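LacI family sugar-binding transcriptional regulator (Enterococcus faecalis V583, PDB 4RK0) binds ribose in the cleft of a periplasmic-binding-protein-like sensor and probably acts as a DNA-binding repressor of transcription. Local coordinates at residues 114-119 / 227-232; 118-123 / 209-214; 182-185 / 189-192. One frame throughout, in Å; residues are numbered along the deposited sequence.

Interaction 1 of 3, residues 114-119 / 227-232; sequences QLAAKH and TTIAQP. With RIB (alpha-D-ribofuranose), chain E.
Ile229 puts its CD1 methyl against the helix at Leu115 and Ala116, and that is the closest packing in a contact between helix 109-122 and the short strand 228-230 of the periplasmic-binding-protein-like fold. The strand lies at the edge of a mixed sheet, antiparallel to strand 257-265. With CG1 anti to the carbonyl carbon (chi1 -61°) and a second bend at chi2 (-48°), the end of Ile229 is carried toward the helix. Its CD1 comes within 3.9 Å of Leu115 CB and 4.1 Å of Ala116 N, so the methyl sits on the helix backbone as much as on side chains. Ala116 CB then lies 4.3 Å from Ile229 CG1. Val262 and Leu264 of the neighbouring strand also touch Ile229.

One turn further along the helix the packing is thinner. The His119 ring and Thr227 come at each other from opposite directions, and Thr227 CG2 meets the ring obliquely, 3.9 Å from His119 NE2. His119 NE2 is hydrogen-bonded to Thr270 OG1, and Thr227 OG1 to Arg267 N. No hydrogen bond joins the helix to the strand.

Leu115 marks the solvent side: it is partly exposed and touches Ile229 through CB rather than through its terminal methyls, so the packing opens toward solvent beyond that atom.

Past the strand the chain turns to a different job. Gln231, extended beyond CG, enters the ribose pocket, where its amide is steadied by a hydrogen bond between OE1 and Thr107 OG1. From the other branch of that amide, Gln231 NE2 donates to ribose O2 across 3.1 Å in a nearly straight bond, with an N-H...O angle of 174°.

Interaction 2 of 3, residues 118-123 / 209-214; sequences KHLQEQ and SIIGYD. With RIB (alpha-D-ribofuranose), chain E.
The His119 ring meets Ile211 CD1 obliquely, with 4.2 Å between that methyl and His119 CD2. One face of the imidazole carries Gln123 CG, 3.8 Å above the plane and shifted toward the rim, from the residue that follows the helix. Gln123 NE2 and His119 NE2 are both hydrogen-bonded to Thr270 OG1, so the two side chains are tied to one hydroxyl as well as in contact. The other flat group, the Tyr213 ring, has Asp214 OD1 at its edge and in its plane, and it makes a cation-pi contact with Arg143.

No hydrogen bond joins helix and strand; the packing is by van der Waals contact. Leu120 and Ile211 cross obliquely, with Leu120 CD1 4.2 Å from Ile211 CG2. In Ile211 CG1 is anti to the backbone N (chi1 180°), which tucks CG2 between the N and the carbonyl carbon and directs the long branch toward the histidine. The other leucine methyl, CD2, rests 4.5 Å from Ser209 CB, while Ser209 OG is hydrogen-bonded to Ala271 N.

Beyond the strand the chain runs on to the sugar. Ribose O3 donates to Asp214 OD1 over 2.6 Å, and Asp214 OD1 also accepts from Gln231 NE2; OD2 faces ribose O5, at a modelled separation too short to be trusted.

The axes of helix 118-122 and strand 209-211 run nearly antiparallel, at 161° and 9.9 Å apart: a helix packed beside the outermost strand of a parallel alpha/beta sheet whose carboxyl end delivers a ligand-binding aspartate, as in the periplasmic-binding-protein-like fold.

Interaction 3 of 3, residues 182-185 / 189-192; sequences IFAI and IAFG
In Ile189 CG1 is anti to the carbonyl carbon (chi1 -70°), which sets CG2 anti to the backbone N, and the chain beyond CG1 is extended (chi2 178°). The side chain thereby offers one methyl to the strand and one to the residue after it: CG2 lies 3.8 Å from Ala184 CB, and CD1 reaches 4.1 Å from Ile185 CG2. This is the strand-to-helix step of a beta-alpha-beta unit, in which strand 181-184 of the parallel sheet passes through a short connection into helix 187-199, and the helix leads back to strand 209-211.

Ile185 and Ile189 lie side by side and point the same way. Ile185 holds an eclipsed-leaning first torsion (chi1 -136°), well off a staggered position, which hints at some strain in how it is fitted against Val130 and Met132 of the adjoining strand. Ile189 also touches Val131 there, so the helix start is buried in the apolar core.

The ribose pocket is close by. Asn186, in the connection, bonds through OD1 to Ile189 N and through ND2 to the sugar, so the beginning of the helix helps to position a ligand-binding amide. Ile185 O is in turn hydrogen-bonded to Arg143 NH1, while NH2 of that arginine bonds to the ribose. On the helix surface turned from the strand, Phe191 packs on Met218 of the second subunit.

Small residues let strand and helix come close: the CA atoms of Ala184 and Ala190 are 5.3 Å apart. Their methyls meet at 3.8 Å, CB to CB, and Ala184 CB lies nearer still to the helix backbone, 3.7 Å from Ala190 N.

Overall arrangement
All three contacts belong to one lobe of the periplasmic-binding-protein-like fold. Interactions 1 and 2 start from the same helix, 109-122, share Lys118 and His119, and have centres about 7 Å apart; their partner strands, 209-211 and 228-230, follow each other in the chain. Interaction 3 is about 12 Å from the centre of interaction 1 and 11 Å from that of interaction 2, and is nested along the chain inside the loops both close. Strand 181-184 pairs with strand 209-211, joining interactions 2 and 3 in one parallel sheet. Asp214 and Gln231, following strands 209-211 and 228-230, bind the ribose, and the side chain of Ile185, after strand 181-184, lies about 7 Å from it.

Interaction 1 of 3, residues 114-119 / 227-232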
ATOM      1  N   GLN A 114      17.843  18.139   7.221  1.00 27.08           N
ATOM      2  CA  GLN A 114      18.028  19.512   7.697  1.00 30.82           C
ATOM      3  C   GLN A 114      16.697  20.175   8.098  1.00 25.60           C
ATOM      4  O   GLN A 114      16.608  20.808   9.112  1.00 26.60           O
ATOM      5  CB  GLN A 114      18.696  20.347   6.618  1.00 32.51           C
ATOM      6  CG  GLN A 114      20.157  20.026   6.448  1.00 34.81           C
ATOM      7  CD  GLN A 114      20.863  21.033   5.551  1.00 47.65           C
ATOM      8  OE1 GLN A 114      20.257  21.641   4.675  1.00 36.55           O
ATOM      9  NE2 GLN A 114      22.158  21.203   5.766  1.00 34.55           N
ATOM     10  N   LEU A 115      15.658  19.991   7.290  1.00 28.91           N
ATOM     11  CA  LEU A 115      14.367  20.618   7.583  1.00 22.98           C
ATOM     12  C   LEU A 115      13.737  20.042   8.831  1.00 28.46           C
ATOM     13  O   LEU A 115      13.130  20.774   9.603  1.00 29.86           O
ATOM     14  CB  LEU A 115      13.407  20.377   6.433  1.00 28.41           C
ATOM     15  CG  LEU A 115      13.680  21.172   5.174  1.00 27.60           C
ATOM     16  CD1 LEU A 115      12.776  20.721   4.021  1.00 33.12           C
ATOM     17  CD2 LEU A 115      13.538  22.659   5.423  1.00 35.55           C
ATOM     18  N   ALA A 116      13.930  18.738   9.033  1.00 25.51           N
ATOM     19  CA  ALA A 116      13.401  18.044  10.206  1.00 24.07           C
ATOM     20  C   ALA A 116      14.085  18.573  11.452  1.00 29.73           C
ATOM     21  O   ALA A 116      13.433  18.951  12.425  1.00 29.95           O
ATOM     22  CB  ALA A 116      13.579  16.520  10.034  1.00 24.92           C
ATOM     23  N   ALA A 117      15.409  18.631  11.408  1.00 30.13           N
ATOM     24  CA  ALA A 117      16.182  19.266  12.467  1.00 27.74           C
ATOM     25  C   ALA A 117      15.748  20.708  12.759  1.00 29.76           C
ATOM     26  O   ALA A 117      15.658  21.069  13.913  1.00 29.47           O
ATOM     27  CB  ALA A 117      17.657  19.233  12.120  1.00 32.99           C
ATOM     28  N   LYS A 118      15.489  21.504  11.718  1.00 24.80           N
ATOM     29  CA  LYS A 118      15.186  22.913  11.870  1.00 34.24           C
ATOM     30  C   LYS A 118      13.859  23.020  12.550  1.00 33.29           C
ATOM     31  O   LYS A 118      13.654  23.869  13.383  1.00 28.47           O
ATOM     32  CB  LYS A 118      15.071  23.648  10.533  1.00 34.47           C
ATOM     33  CG  LYS A 118      16.382  24.113   9.907  1.00 73.53           C
ATOM     34  CD  LYS A 118      16.079  25.040   8.730  1.00105.01           C
ATOM     35  CE  LYS A 118      17.269  25.202   7.802  1.00106.81           C
ATOM     36  NZ  LYS A 118      18.470  25.701   8.526  1.00 80.04           N
ATOM     37  N   HIS A 119      12.946  22.154  12.166  1.00 32.59           N
ATOM     38  CA  HIS A 119      11.654  22.174  12.794  1.00 29.14           C
ATOM     39  C   HIS A 119      11.711  21.884  14.287  1.00 29.57           C
ATOM     40  O   HIS A 119      11.084  22.605  15.083  1.00 29.66           O
ATOM     41  CB  HIS A 119      10.748  21.179  12.115  1.00 32.43           C
ATOM     42  CG  HIS A 119       9.390  21.177  12.695  1.00 33.30           C
ATOM     43  ND1 HIS A 119       8.540  22.248  12.566  1.00 32.57           N
ATOM     44  CD2 HIS A 119       8.760  20.281  13.490  1.00 32.68           C
ATOM     45  CE1 HIS A 119       7.420  21.989  13.213  1.00 38.59           C
ATOM     46  NE2 HIS A 119       7.540  20.816  13.801  1.00 32.98           N
ATOM     47  N   THR A 227       3.261  15.538  11.195  1.00 29.18           N
ATOM     48  CA  THR A 227       4.204  16.487  10.640  1.00 22.89           C
ATOM     49  C   THR A 227       5.296  15.658  10.053  1.00 27.64           C
ATOM     50  O   THR A 227       5.782  14.710  10.704  1.00 24.44           O
ATOM     51  CB  THR A 227       4.741  17.413  11.746  1.00 25.57           C
ATOM     52  OG1 THR A 227       3.686  18.260  12.216  1.00 27.77           O
ATOM     53  CG2 THR A 227       5.908  18.300  11.238  1.00 26.11           C
ATOM     54  N   THR A 228       5.703  15.999   8.836  1.00 22.62           N
ATOM     55  CA  THR A 228       6.576  15.121   8.078  1.00 19.38           C
ATOM     56  C   THR A 228       7.317  15.871   6.972  1.00 26.39           C
ATOM     57  O   THR A 228       7.042  17.030   6.709  1.00 31.42           O
ATOM     58  CB  THR A 228       5.732  13.983   7.454  1.00 24.04           C
ATOM     59  OG1 THR A 228       6.612  12.989   6.973  1.00 24.17           O
ATOM     60  CG2 THR A 228       4.809  14.478   6.340  1.00 25.15           C
ATOM     61  N   ILE A 229       8.291  15.212   6.376  1.00 28.68           N
ATOM     62  CA  ILE A 229       8.989  15.727   5.204  1.00 18.30           C
ATOM     63  C   ILE A 229       8.420  15.074   3.994  1.00 22.27           C
ATOM     64  O   ILE A 229       8.428  13.853   3.910  1.00 26.82           O
ATOM     65  CB  ILE A 229      10.494  15.392   5.272  1.00 24.12           C
ATOM     66  CG1 ILE A 229      11.135  16.032   6.483  1.00 22.75           C
ATOM     67  CG2 ILE A 229      11.185  15.870   3.987  1.00 36.54           C
ATOM     68  CD1 ILE A 229      10.827  17.489   6.725  1.00 29.47           C
ATOM     69  N   ALA A 230       7.910  15.864   3.051  1.00 23.18           N
ATOM     70  CA  ALA A 230       7.279  15.309   1.883  1.00 24.21           C
ATOM     71  C   ALA A 230       8.276  15.018   0.759  1.00 26.61           C
ATOM     72  O   ALA A 230       9.005  15.896   0.326  1.00 28.56           O
ATOM     73  CB  ALA A 230       6.192  16.247   1.335  1.00 28.48           C
ATOM     74  N   GLN A 231       8.260  13.779   0.291  1.00 24.79           N
ATOM     75  CA  GLN A 231       8.917  13.386  -0.960  1.00 33.01           C
ATOM     76  C   GLN A 231       7.893  13.372  -2.075  1.00 32.23           C
ATOM     77  O   GLN A 231       6.797  12.908  -1.861  1.00 28.77           O
ATOM     78  CB  GLN A 231       9.474  11.962  -0.882  1.00 27.87           C
ATOM     79  CG  GLN A 231      10.609  11.765   0.116  1.00 24.26           C
ATOM     80  CD  GLN A 231      11.375  10.505  -0.192  1.00 28.52           C
ATOM     81  OE1 GLN A 231      11.997  10.397  -1.260  1.00 31.74           O
ATOM     82  NE2 GLN A 231      11.298   9.518   0.701  1.00 26.35           N
ATOM     83  N   PRO A 232       8.275  13.828  -3.283  1.00 26.90           N
ATOM     84  CA  PRO A 232       7.373  13.859  -4.422  1.00 31.65           C
ATOM     85  C   PRO A 232       7.374  12.541  -5.152  1.00 30.64           C
ATOM     86  O   PRO A 232       7.919  12.439  -6.252  1.00 33.42           O
ATOM     87  CB  PRO A 232       7.940  15.005  -5.283  1.00 35.34           C
ATOM     88  CG  PRO A 232       9.408  15.011  -4.978  1.00 32.33           C
ATOM     89  CD  PRO A 232       9.508  14.609  -3.521  1.00 34.36           C
TER
HETATM   90  O5  RIB E 401       9.280   5.050   3.459  1.00 29.42           O
HETATM   91  C5  RIB E 401      10.043   4.091   2.743  1.00 42.42           C
HETATM   92  C4  RIB E 401      11.411   4.620   2.735  1.00 60.23           C
HETATM   93  O4  RIB E 401      12.394   3.716   2.167  1.00 31.87           O
HETATM   94  C3  RIB E 401      11.111   5.864   1.922  1.00 24.60           C
HETATM   95  O3  RIB E 401      11.438   6.917   2.830  1.00 23.42           O
HETATM   96  C2  RIB E 401      11.992   5.624   0.693  1.00 23.02           C
HETATM   97  O2  RIB E 401      12.751   6.760   0.364  1.00 22.43           O
HETATM   98  C1  RIB E 401      12.784   4.326   0.929  1.00 43.37           C
HETATM   99  O1  RIB E 401      14.175   4.498   0.720  1.00 33.90           O

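Interaction 2 of 3, residues 118-123 / 209-214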
ATOM      1  N   LYS A 118      15.489  21.504  11.718  1.00 24.80           N
ATOM      2  CA  LYS A 118      15.186  22.913  11.870  1.00 34.24           C
ATOM      3  C   LYS A 118      13.859  23.020  12.550  1.00 33.29           C
ATOM      4  O   LYS A 118      13.654  23.869  13.383  1.00 28.47           O
ATOM      5  CB  LYS A 118      15.071  23.648  10.533  1.00 34.47           C
ATOM      6  CG  LYS A 118      16.382  24.113   9.907  1.00 73.53           C
ATOM      7  CD  LYS A 118      16.079  25.040   8.730  1.00105.01           C
ATOM      8  CE  LYS A 118      17.269  25.202   7.802  1.00106.81           C
ATOM      9  NZ  LYS A 118      18.470  25.701   8.526  1.00 80.04           N
ATOM     10  N   HIS A 119      12.946  22.154  12.166  1.00 32.59           N
ATOM     11  CA  HIS A 119      11.654  22.174  12.794  1.00 29.14           C
ATOM     12  C   HIS A 119      11.711  21.884  14.287  1.00 29.57           C
ATOM     13  O   HIS A 119      11.084  22.605  15.083  1.00 29.66           O
ATOM     14  CB  HIS A 119      10.748  21.179  12.115  1.00 32.43           C
ATOM     15  CG  HIS A 119       9.390  21.177  12.695  1.00 33.30           C
ATOM     16  ND1 HIS A 119       8.540  22.248  12.566  1.00 32.57           N
ATOM     17  CD2 HIS A 119       8.760  20.281  13.490  1.00 32.68           C
ATOM     18  CE1 HIS A 119       7.420  21.989  13.213  1.00 38.59           C
ATOM     19  NE2 HIS A 119       7.540  20.816  13.801  1.00 32.98           N
ATOM     20  N   LEU A 120      12.426  20.821  14.680  1.00 33.50           N
ATOM     21  CA  LEU A 120      12.502  20.472  16.117  1.00 29.11           C
ATOM     22  C   LEU A 120      13.219  21.563  16.905  1.00 32.66           C
ATOM     23  O   LEU A 120      12.852  21.866  18.042  1.00 31.62           O
ATOM     24  CB  LEU A 120      13.158  19.118  16.359  1.00 27.38           C
ATOM     25  CG  LEU A 120      12.345  17.879  15.903  1.00 29.70           C
ATOM     26  CD1 LEU A 120      13.123  16.593  16.055  1.00 31.88           C
ATOM     27  CD2 LEU A 120      11.016  17.802  16.662  1.00 36.03           C
ATOM     28  N   GLN A 121      14.215  22.178  16.296  1.00 30.52           N
ATOM     29  CA  GLN A 121      14.848  23.373  16.911  1.00 29.37           C
ATOM     30  C   GLN A 121      13.866  24.547  17.093  1.00 25.36           C
ATOM     31  O   GLN A 121      13.849  25.165  18.163  1.00 29.67           O
ATOM     32  CB  GLN A 121      16.057  23.800  16.043  1.00 35.39           C
ATOM     33  CG  GLN A 121      17.137  24.632  16.722  1.00 88.88           C
ATOM     34  CD  GLN A 121      18.288  24.953  15.770  1.00 52.39           C
ATOM     35  OE1 GLN A 121      18.439  24.315  14.720  1.00 64.70           O
ATOM     36  NE2 GLN A 121      19.099  25.940  16.129  1.00193.94           N
ATOM     37  N   GLU A 122      13.110  24.906  16.049  1.00 26.05           N
ATOM     38  CA  GLU A 122      12.053  25.917  16.180  1.00 31.99           C
ATOM     39  C   GLU A 122      11.053  25.612  17.328  1.00 32.39           C
ATOM     40  O   GLU A 122      10.617  26.504  18.026  1.00 37.78           O
ATOM     41  CB  GLU A 122      11.300  26.077  14.861  1.00 35.63           C
ATOM     42  CG  GLU A 122      10.385  27.275  14.806  1.00 46.66           C
ATOM     43  CD  GLU A 122       9.300  27.124  13.762  1.00 72.02           C
ATOM     44  OE1 GLU A 122       9.293  27.928  12.812  1.00 72.63           O
ATOM     45  OE2 GLU A 122       8.460  26.202  13.890  1.00 82.15           O
ATOM     46  N   GLN A 123      10.766  24.341  17.552  1.00 31.74           N
ATOM     47  CA  GLN A 123       9.929  23.912  18.670  1.00 34.36           C
ATOM     48  C   GLN A 123      10.722  23.729  19.965  1.00 34.24           C
ATOM     49  O   GLN A 123      10.208  23.230  20.959  1.00 33.60           O
ATOM     50  CB  GLN A 123       9.227  22.611  18.294  1.00 25.08           C
ATOM     51  CG  GLN A 123       8.345  22.699  17.049  1.00 31.20           C
ATOM     52  CD  GLN A 123       7.041  23.452  17.275  1.00 46.06           C
ATOM     53  OE1 GLN A 123       7.017  24.573  17.771  1.00 36.70           O
ATOM     54  NE2 GLN A 123       5.949  22.828  16.909  1.00 32.69           N
ATOM     55  N   SER A 209       6.986  15.057  20.791  1.00 37.78           N
ATOM     56  CA  SER A 209       6.856  15.667  19.486  1.00 32.11           C
ATOM     57  C   SER A 209       7.488  14.690  18.541  1.00 26.38           C
ATOM     58  O   SER A 209       8.599  14.198  18.805  1.00 30.12           O
ATOM     59  CB  SER A 209       7.600  17.021  19.446  1.00 32.77           C
ATOM     60  OG  SER A 209       6.861  18.056  20.063  1.00 31.84           O
ATOM     61  N   ILE A 210       6.776  14.388  17.455  1.00 29.73           N
ATOM     62  CA  ILE A 210       7.264  13.500  16.434  1.00 30.37           C
ATOM     63  C   ILE A 210       7.167  14.121  15.054  1.00 30.90           C
ATOM     64  O   ILE A 210       6.134  14.658  14.673  1.00 28.29           O
ATOM     65  CB  ILE A 210       6.442  12.186  16.399  1.00 28.01           C
ATOM     66  CG1 ILE A 210       6.494  11.532  17.793  1.00 32.33           C
ATOM     67  CG2 ILE A 210       6.940  11.256  15.300  1.00 25.13           C
ATOM     68  CD1 ILE A 210       5.709  10.247  17.946  1.00 53.06           C
ATOM     69  N   ILE A 211       8.244  13.946  14.290  1.00 24.02           N
ATOM     70  CA  ILE A 211       8.277  14.287  12.869  1.00 25.62           C
ATOM     71  C   ILE A 211       8.713  13.059  12.077  1.00 25.81           C
ATOM     72  O   ILE A 211       9.713  12.382  12.428  1.00 25.91           O
ATOM     73  CB  ILE A 211       9.228  15.482  12.545  1.00 30.86           C
ATOM     74  CG1 ILE A 211       9.231  15.793  11.039  1.00 25.07           C
ATOM     75  CG2 ILE A 211      10.649  15.208  13.012  1.00 30.34           C
ATOM     76  CD1 ILE A 211       9.709  17.205  10.734  1.00 27.96           C
ATOM     77  N   GLY A 212       7.957  12.789  11.015  1.00 22.94           N
ATOM     78  CA  GLY A 212       8.159  11.689  10.136  1.00 21.04           C
ATOM     79  C   GLY A 212       8.925  12.012   8.868  1.00 22.07           C
ATOM     80  O   GLY A 212       9.519  13.070   8.747  1.00 28.68           O
ATOM     81  N   TYR A 213       8.883  11.086   7.910  1.00 24.48           N
ATOM     82  CA  TYR A 213       9.437  11.303   6.605  1.00 26.77           C
ATOM     83  C   TYR A 213       8.679  10.521   5.509  1.00 23.34           C
ATOM     84  O   TYR A 213       8.491   9.302   5.604  1.00 28.10           O
ATOM     85  CB  TYR A 213      10.914  10.929   6.629  1.00 21.12           C
ATOM     86  CG  TYR A 213      11.765  11.667   5.611  1.00 18.23           C
ATOM     87  CD1 TYR A 213      11.710  11.345   4.253  1.00 21.36           C
ATOM     88  CD2 TYR A 213      12.654  12.660   6.004  1.00 26.22           C
ATOM     89  CE1 TYR A 213      12.490  12.026   3.318  1.00 22.05           C
ATOM     90  CE2 TYR A 213      13.471  13.300   5.069  1.00 22.69           C
ATOM     91  CZ  TYR A 213      13.362  12.982   3.725  1.00 30.75           C
ATOM     92  OH  TYR A 213      14.127  13.641   2.768  1.00 31.39           O
ATOM     93  N   ASP A 214       8.243  11.256   4.496  1.00 20.25           N
ATOM     94  CA  ASP A 214       7.671  10.776   3.216  1.00 20.00           C
ATOM     95  C   ASP A 214       6.420  11.552   2.814  1.00 26.59           C
ATOM     96  O   ASP A 214       6.207  11.841   1.639  1.00 21.95           O
ATOM     97  CB  ASP A 214       7.283   9.304   3.171  1.00 22.80           C
ATOM     98  CG  ASP A 214       8.475   8.335   3.119  1.00 23.31           C
ATOM     99  OD1 ASP A 214       9.600   8.748   2.750  1.00 25.40           O
ATOM    100  OD2 ASP A 214       8.234   7.117   3.345  1.00 27.00           O
TER
HETATM  101  O5  RIB E 401       9.280   5.050   3.459  1.00 29.42           O
HETATM  102  C5  RIB E 401      10.043   4.091   2.743  1.00 42.42           C
HETATM  103  C4  RIB E 401      11.411   4.620   2.735  1.00 60.23           C
HETATM  104  O4  RIB E 401      12.394   3.716   2.167  1.00 31.87           O
HETATM  105  C3  RIB E 401      11.111   5.864   1.922  1.00 24.60           C
HETATM  106  O3  RIB E 401      11.438   6.917   2.830  1.00 23.42           O
HETATM  107  C2  RIB E 401      11.992   5.624   0.693  1.00 23.02           C
HETATM  108  O2  RIB E 401      12.751   6.760   0.364  1.00 22.43           O
HETATM  109  C1  RIB E 401      12.784   4.326   0.929  1.00 43.37           C
HETATM  110  O1  RIB E 401      14.175   4.498   0.720  1.00 33.90           O

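Interaction 3 of 3, residues 182-185 / 189-192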
ATOM      1  N   ILE A 182      11.167  13.349  18.491  1.00 26.39           N
ATOM      2  CA  ILE A 182      11.616  12.146  17.825  1.00 28.18           C
ATOM      3  C   ILE A 182      11.550  12.390  16.341  1.00 26.75           C
ATOM      4  O   ILE A 182      10.521  12.849  15.846  1.00 28.29           O
ATOM      5  CB  ILE A 182      10.744  10.914  18.171  1.00 24.43           C
ATOM      6  CG1 ILE A 182      10.650  10.705  19.670  1.00 26.28           C
ATOM      7  CG2 ILE A 182      11.243   9.654  17.473  1.00 24.89           C
ATOM      8  CD1 ILE A 182       9.423   9.893  20.076  1.00 28.71           C
ATOM      9  N   PHE A 183      12.666  12.142  15.641  1.00 24.10           N
ATOM     10  CA  PHE A 183      12.669  12.107  14.162  1.00 26.08           C
ATOM     11  C   PHE A 183      12.575  10.668  13.707  1.00 31.94           C
ATOM     12  O   PHE A 183      13.529   9.912  13.860  1.00 25.07           O
ATOM     13  CB  PHE A 183      13.950  12.820  13.593  1.00 20.84           C
ATOM     14  CG  PHE A 183      14.075  12.820  12.095  1.00 26.53           C
ATOM     15  CD1 PHE A 183      12.978  12.826  11.243  1.00 22.98           C
ATOM     16  CD2 PHE A 183      15.362  12.867  11.519  1.00 32.14           C
ATOM     17  CE1 PHE A 183      13.146  12.835   9.868  1.00 24.49           C
ATOM     18  CE2 PHE A 183      15.530  12.885  10.161  1.00 24.18           C
ATOM     19  CZ  PHE A 183      14.427  12.881   9.311  1.00 26.39           C
ATOM     20  N   ALA A 184      11.421  10.277  13.152  1.00 21.96           N
ATOM     21  CA  ALA A 184      11.234   8.961  12.615  1.00 28.22           C
ATOM     22  C   ALA A 184      11.667   8.994  11.164  1.00 30.77           C
ATOM     23  O   ALA A 184      11.182   9.821  10.398  1.00 27.78           O
ATOM     24  CB  ALA A 184       9.786   8.536  12.719  1.00 27.93           C
ATOM     25  N   ILE A 185      12.566   8.090  10.777  1.00 24.54           N
ATOM     26  CA  ILE A 185      13.214   8.219   9.473  1.00 22.89           C
ATOM     27  C   ILE A 185      12.295   7.852   8.326  1.00 24.00           C
ATOM     28  O   ILE A 185      12.601   8.134   7.175  1.00 27.49           O
ATOM     29  CB  ILE A 185      14.562   7.464   9.436  1.00 22.60           C
ATOM     30  CG1 ILE A 185      15.637   8.302   8.778  1.00 29.74           C
ATOM     31  CG2 ILE A 185      14.418   6.141   8.752  1.00 26.52           C
ATOM     32  CD1 ILE A 185      16.148   9.389   9.659  1.00 38.14           C
ATOM     33  N   ILE A 189       7.694   4.004  10.396  1.00 24.53           N
ATOM     34  CA  ILE A 189       8.235   4.018  11.760  1.00 25.16           C
ATOM     35  C   ILE A 189       7.420   4.910  12.700  1.00 25.37           C
ATOM     36  O   ILE A 189       7.183   4.544  13.861  1.00 27.65           O
ATOM     37  CB  ILE A 189       9.696   4.474  11.792  1.00 23.60           C
ATOM     38  CG1 ILE A 189      10.543   3.377  11.164  1.00 24.41           C
ATOM     39  CG2 ILE A 189      10.155   4.750  13.214  1.00 29.88           C
ATOM     40  CD1 ILE A 189      12.034   3.682  11.064  1.00 25.60           C
ATOM     41  N   ALA A 190       7.094   6.117  12.242  1.00 26.23           N
ATOM     42  CA  ALA A 190       6.318   7.052  13.021  1.00 29.47           C
ATOM     43  C   ALA A 190       4.959   6.463  13.440  1.00 26.15           C
ATOM     44  O   ALA A 190       4.500   6.680  14.571  1.00 24.23           O
ATOM     45  CB  ALA A 190       6.056   8.316  12.218  1.00 29.09           C
ATOM     46  N   PHE A 191       4.305   5.784  12.514  1.00 23.91           N
ATOM     47  CA  PHE A 191       3.022   5.139  12.866  1.00 25.42           C
ATOM     48  C   PHE A 191       3.209   4.105  13.966  1.00 21.60           C
ATOM     49  O   PHE A 191       2.351   3.951  14.873  1.00 24.64           O
ATOM     50  CB  PHE A 191       2.308   4.527  11.658  1.00 25.32           C
ATOM     51  CG  PHE A 191       2.037   5.496  10.545  1.00 27.44           C
ATOM     52  CD1 PHE A 191       1.849   6.861  10.795  1.00 23.06           C
ATOM     53  CD2 PHE A 191       1.992   5.043   9.237  1.00 24.00           C
ATOM     54  CE1 PHE A 191       1.625   7.756   9.761  1.00 24.44           C
ATOM     55  CE2 PHE A 191       1.780   5.933   8.205  1.00 24.36           C
ATOM     56  CZ  PHE A 191       1.595   7.290   8.473  1.00 22.65           C
ATOM     57  N   GLY A 192       4.341   3.433  13.950  1.00 23.46           N
ATOM     58  CA  GLY A 192       4.658   2.437  14.975  1.00 26.70           C
ATOM     59  C   GLY A 192       4.837   3.065  16.328  1.00 30.47           C
ATOM     60  O   GLY A 192       4.331   2.564  17.323  1.00 24.31           O
TER